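Local atomic coordinates of adhesion G-protein coupled receptor G6 (Danio rerio, PDB entry 6V55), a protein that probably senses extracellular partners through a large calcium-binding, multidomain extracellular region and signals across the membrane, with a role in myelination. Residues 657-662 / 709-714; 590-595 / 702-707; 368-373 / 380-385. All coordinates share one frame; numbering follows the deposited sequence.

How the contacts relate
Contact 3 lies in the SEA domain. Contacts 1 and 2 lie far along the chain, in the part consistent with a GAIN domain. Contacts 1 and 2 have centres about 18 Å apart and touch through Leu657, Leu658 and Leu661 against Phe705 and Ile707. Both use the connection between strands 697-701 and 714-719. Contact 3 is about 94 Å from contact 1 and 78 Å from contact 2, centre to centre. It is partly buried and joins a helix to a strand around apolar side chains. Contact 1, also partly buried, is a loop pair with one leucine contact and a glutamine bridge. Contact 2 is a polar surface contact. Each carries a glycosylated asparagine.

Contact 1 of 3, residues 657-662 / 709-714; sequences LLQNLS and NLQDPV. With NAG (2-acetamido-2-deoxy-beta-D-glucopyranose), chain D.
Two loops meet here through a leucine pair and a glutamine pair, at a glycosylated end of the sheet that contains strands 649-653 and 714-719. The apolar part is Leu657 against Leu710. Leu657 CD1 lies 3.8 Å from Leu710 CD2. Leu710 CD2 also sits 3.4 Å from Leu657 O. Further out, the side chains of Gln659 and Gln711 meet. Gln659 NE2 donates to Gln711 OE1 at 3.1 Å, and the bond is nearly straight at 165°. The donor lies above the carbonyl plane of Gln711, 42° out of it. Gln659 has CG roughly anti to the backbone N (chi1 152°) and is extended beyond it, which carries the amide across to the other loop. A second bond runs from Gln659 NE2 to Asn660 OD1, also 3.1 Å. Two acceptors therefore hold this amide in its rotation.

Asn660 heads the sequon Asn660-Leu661-Ser662, and its ND2 is bonded to C1 of the N-acetylglucosamine. Gln659 and Asn660 occupy the central positions of a type I turn from Leu658 to Leu661. The sugar also reaches the second loop: its C8 methyl is 3.8 Å from Asn709 O.

Segment 657-662 leads into helix 663-666, with Ser662 as its N-cap. On the other side, Val714 opens strand 714-719, packs on Val651 and Leu653 of strand 649-653, and bonds through its backbone to Cys765 of strand 760-765.

Contact 2 of 3, residues 590-595 / 702-707; sequences LVQKIE and VGNFTI. With NAG (2-acetamido-2-deoxy-beta-D-glucopyranose), chain L.
Gln592, near the end of helix 573-593, reaches across to Gly703 and Asn704 in the loop after strand 697-701. This joins the helical part of the chain to its beta-sheet part. The arrangement is consistent with a GAIN domain, in which a helical subdomain packs against a beta-rich one that carries the GPS motif.

The polar contact rests on one side-chain amide. The bend of Gln592 at chi2 (-69°) brings this amide over the Gly703-Asn704 peptide group. Its O/N edge sits over one face of that peptide, tilted against it. Gln592 NE2 comes to Gly703 O from above the peptide plane and donates at 3.0 Å, but the angle at the hydrogen is 129° and the bond is weak. Gln592 OE1 lies 3.1 Å from Asn704 N. The Asn704 N-H lies in the peptide plane and does not point at this oxygen, so the angle is too poor for a hydrogen bond. Gly703 has no side chain, and its backbone takes angles at which a CB would press on the carbonyl O of Val702.

Away from this contact the helix is anchored by Leu590, packed on helix 555-568, and by Val591, packed on strand 608-614. The contact itself stays at the surface.

The remaining interaction runs through the glycan. Asn704 starts the sequon Asn704-Phe705-Thr706, and its ND2 is bonded to C1 of the N-acetylglucosamine. The sugar bends back over the helix by its acetamido group. The C8 methyl of that group touches two side chains, 3.8 Å from Gln592 CB and 3.7 Å from Lys593 CG.

Contact 3 of 3, residues 368-373 / 380-385; sequences WLNQTF and VYVDGI. With NAG (2-acetamido-2-deoxy-beta-D-glucopyranose), chain J.
Phe373 and Val380 form the apolar centre between helix 361-374 and the start of strand 380-392. Val380 CG1 lies over one face of the Phe373 ring, 4.2 Å from the ring centroid and 24° off its normal, a CH-pi contact. The methyl is displaced toward the rim, near CD2. Next to this pair, Leu369 crosses Val382 at about a right angle, with Leu369 CD1 3.7 Å from Val382 CG1. Leu369 CD1 also meets Ile385 CD1 tip to tip at 4.1 Å. Ile422, Met425 and Leu426 of helix 419-427 pack on Phe373, while Leu407 of the neighbouring strand 399-410 adds to the core against Leu369, Val380 and Val382.

Val382 divides the apolar and polar sides. At chi1 -76° its CG1 lies beside Leu369, while CG2 comes 3.3 Å from Asn370 OD1. The polar edge begins at that oxygen. Val382 N donates to Asn370 OD1 at 3.2 Å with an angle of 163°, so the helix side chain is tied to the strand backbone. Asn370 OD1 also lies at the edge of the Tyr381 ring, near its plane.

Outermost is the glycan. Asn370 ND2 carries the N-acetylglucosamine, in the sequon Asn370-Gln371-Thr372. The sugar lies beside Tyr381, with its O5 3.5 Å from Tyr381 CD1.

Helix 368-373 and strand 380-382 run antiparallel, with axes 7.3 Å apart. This is a helix packed on the edge strand of an antiparallel sheet, as in the ferredoxin-like alpha/beta sandwich of SEA domains.

Contact 1 of 3, residues 657-662 / 709-714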
loop_
_atom_site.group_PDB
_atom_site.type_symbol
_atom_site.label_atom_id
_atom_site.label_comp_id
_atom_site.label_asym_id
_atom_site.label_seq_id
_atom_site.Cartn_x
_atom_site.Cartn_y
_atom_site.Cartn_z
ATOM N N LEU A 657 17.350 60.111 1.967
ATOM C CA LEU A 657 18.103 58.868 2.135
ATOM C C LEU A 657 19.350 58.854 1.258
ATOM O O LEU A 657 20.419 58.416 1.701
ATOM C CB LEU A 657 17.214 57.655 1.819
ATOM C CG LEU A 657 17.892 56.274 1.766
ATOM C CD1 LEU A 657 18.142 55.728 3.158
ATOM C CD2 LEU A 657 17.111 55.287 0.954
ATOM N N LEU A 658 19.246 59.384 0.039
ATOM C CA LEU A 658 20.358 59.395 -0.895
ATOM C C LEU A 658 21.099 60.726 -0.920
ATOM O O LEU A 658 21.837 60.994 -1.873
ATOM C CB LEU A 658 19.856 59.055 -2.292
ATOM C CG LEU A 658 18.781 57.970 -2.348
ATOM C CD1 LEU A 658 18.104 57.962 -3.722
ATOM C CD2 LEU A 658 19.385 56.613 -2.019
ATOM N N GLN A 659 20.922 61.557 0.108
ATOM C CA GLN A 659 21.400 62.939 0.076
ATOM C C GLN A 659 22.920 63.025 0.224
ATOM O O GLN A 659 23.583 63.762 -0.518
ATOM C CB GLN A 659 20.687 63.741 1.171
ATOM C CG GLN A 659 21.443 64.935 1.753
ATOM C CD GLN A 659 20.752 65.518 2.987
ATOM O OE1 GLN A 659 19.623 66.004 2.900
ATOM N NE2 GLN A 659 21.436 65.490 4.133
ATOM N N ASN A 660 23.497 62.257 1.155
ATOM C CA ASN A 660 24.939 62.280 1.380
ATOM C C ASN A 660 25.669 61.194 0.606
ATOM O O ASN A 660 26.738 60.740 1.047
ATOM C CB ASN A 660 25.255 62.166 2.874
ATOM C CG ASN A 660 24.668 63.302 3.688
ATOM O OD1 ASN A 660 23.574 63.179 4.229
ATOM N ND2 ASN A 660 25.391 64.411 3.783
ATOM N N LEU A 661 25.127 60.758 -0.526
ATOM C CA LEU A 661 25.749 59.721 -1.337
ATOM C C LEU A 661 26.520 60.358 -2.479
ATOM O O LEU A 661 26.066 61.345 -3.063
ATOM C CB LEU A 661 24.708 58.757 -1.909
ATOM C CG LEU A 661 24.180 57.637 -1.012
ATOM C CD1 LEU A 661 23.420 56.632 -1.848
ATOM C CD2 LEU A 661 25.303 56.952 -0.272
ATOM N N SER A 662 27.679 59.780 -2.800
ATOM C CA SER A 662 28.424 60.197 -3.979
ATOM C C SER A 662 27.687 59.779 -5.246
ATOM O O SER A 662 26.836 58.887 -5.223
ATOM C CB SER A 662 29.806 59.567 -3.989
ATOM O OG SER A 662 29.684 58.186 -4.295
ATOM N N ASN A 709 25.134 56.653 8.423
ATOM C CA ASN A 709 25.208 57.981 9.057
ATOM C C ASN A 709 24.224 58.979 8.452
ATOM O O ASN A 709 24.610 60.068 8.025
ATOM C CB ASN A 709 26.638 58.546 9.019
ATOM C CG ASN A 709 27.576 57.882 10.058
ATOM O OD1 ASN A 709 27.294 57.866 11.268
ATOM N ND2 ASN A 709 28.702 57.358 9.586
ATOM N N LEU A 710 22.958 58.574 8.376
ATOM C CA LEU A 710 21.935 59.429 7.786
ATOM C C LEU A 710 21.618 60.613 8.706
ATOM O O LEU A 710 21.807 60.557 9.927
ATOM C CB LEU A 710 20.660 58.625 7.498
ATOM C CG LEU A 710 20.699 57.494 6.468
ATOM C CD1 LEU A 710 19.704 56.407 6.835
ATOM C CD2 LEU A 710 20.398 58.045 5.076
ATOM N N GLN A 711 21.152 61.708 8.105
ATOM C CA GLN A 711 20.771 62.869 8.904
ATOM C C GLN A 711 19.332 62.752 9.404
ATOM O O GLN A 711 19.015 63.234 10.501
ATOM C CB GLN A 711 20.973 64.147 8.083
ATOM C CG GLN A 711 20.682 65.476 8.795
ATOM C CD GLN A 711 20.076 66.499 7.849
ATOM O OE1 GLN A 711 20.684 66.855 6.838
ATOM N NE2 GLN A 711 18.849 66.935 8.147
ATOM N N ASP A 712 18.455 62.108 8.623
ATOM C CA ASP A 712 17.102 61.746 9.034
ATOM C C ASP A 712 16.964 60.236 9.035
ATOM O O ASP A 712 17.297 59.594 8.030
ATOM C CB ASP A 712 16.044 62.346 8.108
ATOM C CG ASP A 712 16.247 63.810 7.879
ATOM O OD1 ASP A 712 16.212 64.216 6.696
ATOM O OD2 ASP A 712 16.455 64.550 8.872
ATOM N N PRO A 713 16.454 59.642 10.106
ATOM C CA PRO A 713 16.540 58.189 10.264
ATOM C C PRO A 713 15.524 57.431 9.417
ATOM O O PRO A 713 14.581 57.991 8.862
ATOM C CB PRO A 713 16.257 57.990 11.752
ATOM C CG PRO A 713 15.354 59.141 12.105
ATOM C CD PRO A 713 15.814 60.294 11.265
ATOM N N VAL A 714 15.775 56.126 9.302
ATOM C CA VAL A 714 14.799 55.174 8.792
ATOM C C VAL A 714 13.846 54.823 9.921
ATOM O O VAL A 714 14.281 54.425 11.008
ATOM C CB VAL A 714 15.501 53.914 8.268
ATOM C CG1 VAL A 714 14.539 53.051 7.496
ATOM C CG2 VAL A 714 16.654 54.297 7.385
HETATM C C1 NAG D . 24.899 65.525 4.559
HETATM C C2 NAG D . 25.861 65.910 5.700
HETATM C C3 NAG D . 25.332 67.140 6.470
HETATM C C4 NAG D . 24.995 68.291 5.527
HETATM C C5 NAG D . 24.010 67.827 4.459
HETATM C C6 NAG D . 23.667 68.912 3.456
HETATM C C7 NAG D . 27.057 63.891 6.460
HETATM C C8 NAG D . 27.128 62.812 7.497
HETATM N N2 NAG D . 26.072 64.789 6.607
HETATM O O3 NAG D . 26.314 67.582 7.401
HETATM O O4 NAG D . 24.449 69.393 6.246
HETATM O O5 NAG D . 24.588 66.726 3.734
HETATM O O6 NAG D . 24.292 68.741 2.189
HETATM O O7 NAG D . 27.843 63.936 5.518
#

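Contact 2 of 3, residues 590-595 / 702-707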
loop_
_atom_site.group_PDB
_atom_site.type_symbol
_atom_site.label_atom_id
_atom_site.label_comp_id
_atom_site.label_asym_id
_atom_site.label_seq_id
_atom_site.Cartn_x
_atom_site.Cartn_y
_atom_site.Cartn_z
ATOM N N LEU A 590 20.594 36.411 -3.074
ATOM C CA LEU A 590 19.499 36.078 -3.990
ATOM C C LEU A 590 18.696 37.317 -4.348
ATOM O O LEU A 590 18.384 37.544 -5.522
ATOM C CB LEU A 590 18.594 35.021 -3.353
ATOM C CG LEU A 590 17.271 34.634 -3.993
ATOM C CD1 LEU A 590 17.527 33.451 -4.860
ATOM C CD2 LEU A 590 16.245 34.229 -2.950
ATOM N N VAL A 591 18.455 38.179 -3.355
ATOM C CA VAL A 591 17.697 39.405 -3.545
ATOM C C VAL A 591 18.501 40.430 -4.355
ATOM O O VAL A 591 17.931 41.196 -5.148
ATOM C CB VAL A 591 17.255 39.899 -2.144
ATOM C CG1 VAL A 591 16.603 41.233 -2.185
ATOM C CG2 VAL A 591 16.232 38.925 -1.586
ATOM N N GLN A 592 19.825 40.431 -4.221
ATOM C CA GLN A 592 20.644 41.325 -5.035
ATOM C C GLN A 592 20.647 40.913 -6.503
ATOM O O GLN A 592 20.669 41.776 -7.385
ATOM C CB GLN A 592 22.079 41.347 -4.508
ATOM C CG GLN A 592 22.214 41.858 -3.085
ATOM C CD GLN A 592 21.906 43.335 -2.971
ATOM O OE1 GLN A 592 22.170 44.111 -3.902
ATOM N NE2 GLN A 592 21.335 43.737 -1.834
ATOM N N LYS A 593 20.552 39.617 -6.781
ATOM C CA LYS A 593 20.795 39.082 -8.109
ATOM C C LYS A 593 19.533 38.803 -8.888
ATOM O O LYS A 593 19.631 38.337 -10.031
ATOM C CB LYS A 593 21.573 37.767 -8.023
ATOM C CG LYS A 593 22.985 37.908 -7.549
ATOM C CD LYS A 593 23.928 37.175 -8.440
ATOM C CE LYS A 593 23.570 35.736 -8.527
ATOM N NZ LYS A 593 24.795 34.937 -8.329
ATOM N N ILE A 594 18.365 38.992 -8.290
ATOM C CA ILE A 594 17.140 38.523 -8.926
ATOM C C ILE A 594 16.794 39.449 -10.088
ATOM O O ILE A 594 16.944 40.675 -9.994
ATOM C CB ILE A 594 15.997 38.391 -7.901
ATOM C CG1 ILE A 594 14.737 37.926 -8.570
ATOM C CG2 ILE A 594 15.665 39.679 -7.177
ATOM C CD1 ILE A 594 13.917 37.241 -7.651
ATOM N N GLU A 595 16.486 38.850 -11.239
ATOM C CA GLU A 595 16.027 39.583 -12.408
ATOM C C GLU A 595 14.504 39.545 -12.431
ATOM O O GLU A 595 13.911 38.473 -12.285
ATOM C CB GLU A 595 16.615 38.977 -13.683
ATOM C CG GLU A 595 18.137 39.124 -13.824
ATOM C CD GLU A 595 18.818 37.849 -14.336
ATOM O OE1 GLU A 595 19.844 37.436 -13.738
ATOM O OE2 GLU A 595 18.321 37.251 -15.322
ATOM N N VAL A 702 19.020 49.114 -0.347
ATOM C CA VAL A 702 18.839 49.667 -1.678
ATOM C C VAL A 702 19.917 49.207 -2.639
ATOM O O VAL A 702 20.033 49.752 -3.735
ATOM C CB VAL A 702 18.781 51.200 -1.650
ATOM C CG1 VAL A 702 17.465 51.663 -1.092
ATOM C CG2 VAL A 702 19.907 51.691 -0.809
ATOM N N GLY A 703 20.724 48.230 -2.251
ATOM C CA GLY A 703 21.688 47.681 -3.180
ATOM C C GLY A 703 22.697 46.841 -2.432
ATOM O O GLY A 703 22.490 46.485 -1.273
ATOM N N ASN A 704 23.833 46.612 -3.097
ATOM C CA ASN A 704 24.937 45.827 -2.557
ATOM C C ASN A 704 25.773 46.563 -1.487
ATOM O O ASN A 704 26.839 46.071 -1.108
ATOM C CB ASN A 704 25.838 45.375 -3.711
ATOM C CG ASN A 704 26.510 44.055 -3.424
ATOM O OD1 ASN A 704 26.201 43.424 -2.411
ATOM N ND2 ASN A 704 27.444 43.634 -4.285
ATOM N N PHE A 705 25.316 47.698 -0.962
ATOM C CA PHE A 705 26.078 48.525 -0.038
ATOM C C PHE A 705 25.128 49.122 0.992
ATOM O O PHE A 705 23.932 49.286 0.731
ATOM C CB PHE A 705 26.850 49.636 -0.791
ATOM C CG PHE A 705 26.002 50.809 -1.186
ATOM C CD1 PHE A 705 25.036 50.686 -2.187
ATOM C CD2 PHE A 705 26.178 52.038 -0.561
ATOM C CE1 PHE A 705 24.250 51.749 -2.551
ATOM C CE2 PHE A 705 25.405 53.124 -0.915
ATOM C CZ PHE A 705 24.433 52.981 -1.920
ATOM N N THR A 706 25.666 49.442 2.167
ATOM C CA THR A 706 24.887 50.003 3.269
ATOM C C THR A 706 25.031 51.519 3.287
ATOM O O THR A 706 26.150 52.034 3.250
ATOM C CB THR A 706 25.342 49.424 4.613
ATOM O OG1 THR A 706 25.497 48.006 4.482
ATOM C CG2 THR A 706 24.319 49.709 5.710
ATOM N N ILE A 707 23.907 52.228 3.333
ATOM C CA ILE A 707 23.919 53.681 3.460
ATOM C C ILE A 707 24.038 53.999 4.935
ATOM O O ILE A 707 23.202 53.550 5.713
ATOM C CB ILE A 707 22.643 54.300 2.887
ATOM C CG1 ILE A 707 22.465 53.908 1.414
ATOM C CG2 ILE A 707 22.678 55.796 3.111
ATOM C CD1 ILE A 707 21.391 54.717 0.705
HETATM C C1 NAG L . 28.116 42.367 -4.048
HETATM C C2 NAG L . 27.985 41.401 -5.235
HETATM C C3 NAG L . 28.568 40.036 -4.861
HETATM C C4 NAG L . 30.019 40.175 -4.399
HETATM C C5 NAG L . 30.143 41.206 -3.268
HETATM C C6 NAG L . 31.582 41.513 -2.910
HETATM C C7 NAG L . 26.225 41.272 -6.944
HETATM C C8 NAG L . 24.753 41.172 -7.193
HETATM N N2 NAG L . 26.599 41.278 -5.660
HETATM O O3 NAG L . 28.484 39.154 -5.979
HETATM O O4 NAG L . 30.505 38.918 -3.941
HETATM O O5 NAG L . 29.528 42.458 -3.639
HETATM O O6 NAG L . 31.725 42.818 -2.361
HETATM O O7 NAG L . 27.040 41.343 -7.866
#

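Contact 3 of 3, residues 368-373 / 380-385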
loop_
_atom_site.group_PDB
_atom_site.type_symbol
_atom_site.label_atom_id
_atom_site.label_comp_id
_atom_site.label_asym_id
_atom_site.label_seq_id
_atom_site.Cartn_x
_atom_site.Cartn_y
_atom_site.Cartn_z
ATOM N N TRP A 368 19.971 -39.885 -5.893
ATOM C CA TRP A 368 18.605 -40.268 -5.513
ATOM C C TRP A 368 17.693 -39.063 -5.412
ATOM O O TRP A 368 16.513 -39.146 -5.781
ATOM C CB TRP A 368 18.609 -40.994 -4.166
ATOM C CG TRP A 368 17.276 -40.985 -3.397
ATOM C CD1 TRP A 368 16.188 -41.769 -3.654
ATOM C CD2 TRP A 368 16.917 -40.186 -2.249
ATOM N NE1 TRP A 368 15.177 -41.511 -2.753
ATOM C CE2 TRP A 368 15.604 -40.554 -1.874
ATOM C CE3 TRP A 368 17.569 -39.200 -1.510
ATOM C CZ2 TRP A 368 14.939 -39.968 -0.793
ATOM C CZ3 TRP A 368 16.903 -38.626 -0.431
ATOM C CH2 TRP A 368 15.603 -39.016 -0.084
ATOM N N LEU A 369 18.224 -37.939 -4.900
ATOM C CA LEU A 369 17.449 -36.698 -4.819
ATOM C C LEU A 369 17.114 -36.174 -6.213
ATOM O O LEU A 369 15.951 -35.883 -6.495
ATOM C CB LEU A 369 18.197 -35.629 -4.000
ATOM C CG LEU A 369 17.981 -35.514 -2.474
ATOM C CD1 LEU A 369 19.160 -34.874 -1.771
ATOM C CD2 LEU A 369 16.708 -34.767 -2.098
ATOM N N ASN A 370 18.121 -36.115 -7.105
ATOM C CA ASN A 370 17.934 -35.756 -8.514
ATOM C C ASN A 370 16.956 -36.693 -9.223
ATOM O O ASN A 370 16.066 -36.229 -9.947
ATOM C CB ASN A 370 19.276 -35.813 -9.243
ATOM C CG ASN A 370 19.988 -34.483 -9.316
ATOM O OD1 ASN A 370 19.650 -33.545 -8.613
ATOM N ND2 ASN A 370 20.995 -34.409 -10.195
ATOM N N GLN A 371 17.087 -38.011 -8.993
ATOM C CA GLN A 371 16.220 -38.992 -9.636
ATOM C C GLN A 371 14.781 -38.949 -9.139
ATOM O O GLN A 371 13.875 -39.249 -9.920
ATOM C CB GLN A 371 16.733 -40.420 -9.428
ATOM C CG GLN A 371 17.454 -41.058 -10.621
ATOM C CD GLN A 371 16.568 -41.256 -11.849
ATOM O OE1 GLN A 371 15.341 -41.407 -11.754
ATOM N NE2 GLN A 371 17.198 -41.245 -13.020
ATOM N N THR A 372 14.535 -38.616 -7.863
ATOM C CA THR A 372 13.168 -38.725 -7.337
ATOM C C THR A 372 12.266 -37.616 -7.865
ATOM O O THR A 372 11.109 -37.873 -8.223
ATOM C CB THR A 372 13.161 -38.724 -5.801
ATOM O OG1 THR A 372 14.068 -39.724 -5.313
ATOM C CG2 THR A 372 11.731 -38.997 -5.230
ATOM N N PHE A 373 12.784 -36.387 -7.955
ATOM C CA PHE A 373 11.974 -35.296 -8.491
ATOM C C PHE A 373 11.724 -35.455 -9.993
ATOM O O PHE A 373 10.644 -35.092 -10.474
ATOM C CB PHE A 373 12.635 -33.959 -8.156
ATOM C CG PHE A 373 12.809 -33.739 -6.678
ATOM C CD1 PHE A 373 11.731 -33.865 -5.825
ATOM C CD2 PHE A 373 14.045 -33.404 -6.145
ATOM C CE1 PHE A 373 11.864 -33.686 -4.461
ATOM C CE2 PHE A 373 14.210 -33.258 -4.769
ATOM C CZ PHE A 373 13.114 -33.386 -3.930
ATOM N N VAL A 380 13.305 -30.082 -10.097
ATOM C CA VAL A 380 13.986 -29.759 -8.846
ATOM C C VAL A 380 15.295 -30.542 -8.796
ATOM O O VAL A 380 15.299 -31.765 -9.006
ATOM C CB VAL A 380 13.106 -30.070 -7.621
ATOM C CG1 VAL A 380 13.787 -29.592 -6.342
ATOM C CG2 VAL A 380 11.726 -29.452 -7.768
ATOM N N TYR A 381 16.399 -29.844 -8.512
ATOM C CA TYR A 381 17.726 -30.441 -8.554
ATOM C C TYR A 381 18.473 -30.052 -7.284
ATOM O O TYR A 381 18.103 -29.088 -6.618
ATOM C CB TYR A 381 18.500 -29.982 -9.809
ATOM C CG TYR A 381 17.768 -30.156 -11.151
ATOM C CD1 TYR A 381 17.942 -31.319 -11.909
ATOM C CD2 TYR A 381 16.934 -29.143 -11.679
ATOM C CE1 TYR A 381 17.299 -31.491 -13.133
ATOM C CE2 TYR A 381 16.284 -29.312 -12.920
ATOM C CZ TYR A 381 16.484 -30.490 -13.635
ATOM O OH TYR A 381 15.873 -30.703 -14.845
ATOM N N VAL A 382 19.539 -30.791 -6.944
ATOM C CA VAL A 382 20.374 -30.436 -5.796
ATOM C C VAL A 382 21.525 -29.552 -6.248
ATOM O O VAL A 382 22.270 -29.900 -7.174
ATOM C CB VAL A 382 20.888 -31.672 -5.030
ATOM C CG1 VAL A 382 19.783 -32.214 -4.241
ATOM C CG2 VAL A 382 21.365 -32.779 -5.932
ATOM N N ASP A 383 21.671 -28.406 -5.588
ATOM C CA ASP A 383 22.711 -27.436 -5.891
ATOM C C ASP A 383 23.800 -27.428 -4.830
ATOM O O ASP A 383 24.738 -26.622 -4.920
ATOM C CB ASP A 383 22.098 -26.026 -6.029
ATOM C CG ASP A 383 22.855 -25.129 -7.024
ATOM O OD1 ASP A 383 23.845 -25.600 -7.628
ATOM O OD2 ASP A 383 22.461 -23.943 -7.192
ATOM N N GLY A 384 23.689 -28.283 -3.815
ATOM C CA GLY A 384 24.680 -28.350 -2.758
ATOM C C GLY A 384 24.224 -29.232 -1.610
ATOM O O GLY A 384 23.041 -29.187 -1.239
ATOM N N ILE A 385 25.139 -30.029 -1.045
ATOM C CA ILE A 385 24.809 -30.966 0.033
ATOM C C ILE A 385 26.083 -31.241 0.819
ATOM O O ILE A 385 27.170 -31.318 0.239
ATOM C CB ILE A 385 24.142 -32.250 -0.529
ATOM C CG1 ILE A 385 23.777 -33.259 0.555
ATOM C CG2 ILE A 385 24.967 -32.891 -1.623
ATOM C CD1 ILE A 385 22.750 -34.221 0.089
HETATM C C1 NAG J . 21.855 -33.279 -10.485
HETATM C C2 NAG J . 23.242 -33.792 -10.967
HETATM C C3 NAG J . 24.126 -32.619 -11.438
HETATM C C4 NAG J . 23.406 -31.777 -12.489
HETATM C C5 NAG J . 22.079 -31.268 -11.921
HETATM C C6 NAG J . 21.269 -30.457 -12.908
HETATM C C7 NAG J . 24.411 -35.786 -10.106
HETATM C C8 NAG J . 25.062 -36.416 -8.910
HETATM N N2 NAG J . 23.911 -34.556 -9.922
HETATM O O3 NAG J . 25.361 -33.108 -11.958
HETATM O O4 NAG J . 24.212 -30.675 -12.894
HETATM O O5 NAG J . 21.261 -32.383 -11.517
HETATM O O6 NAG J . 21.823 -30.484 -14.217
HETATM O O7 NAG J . 24.345 -36.362 -11.191
#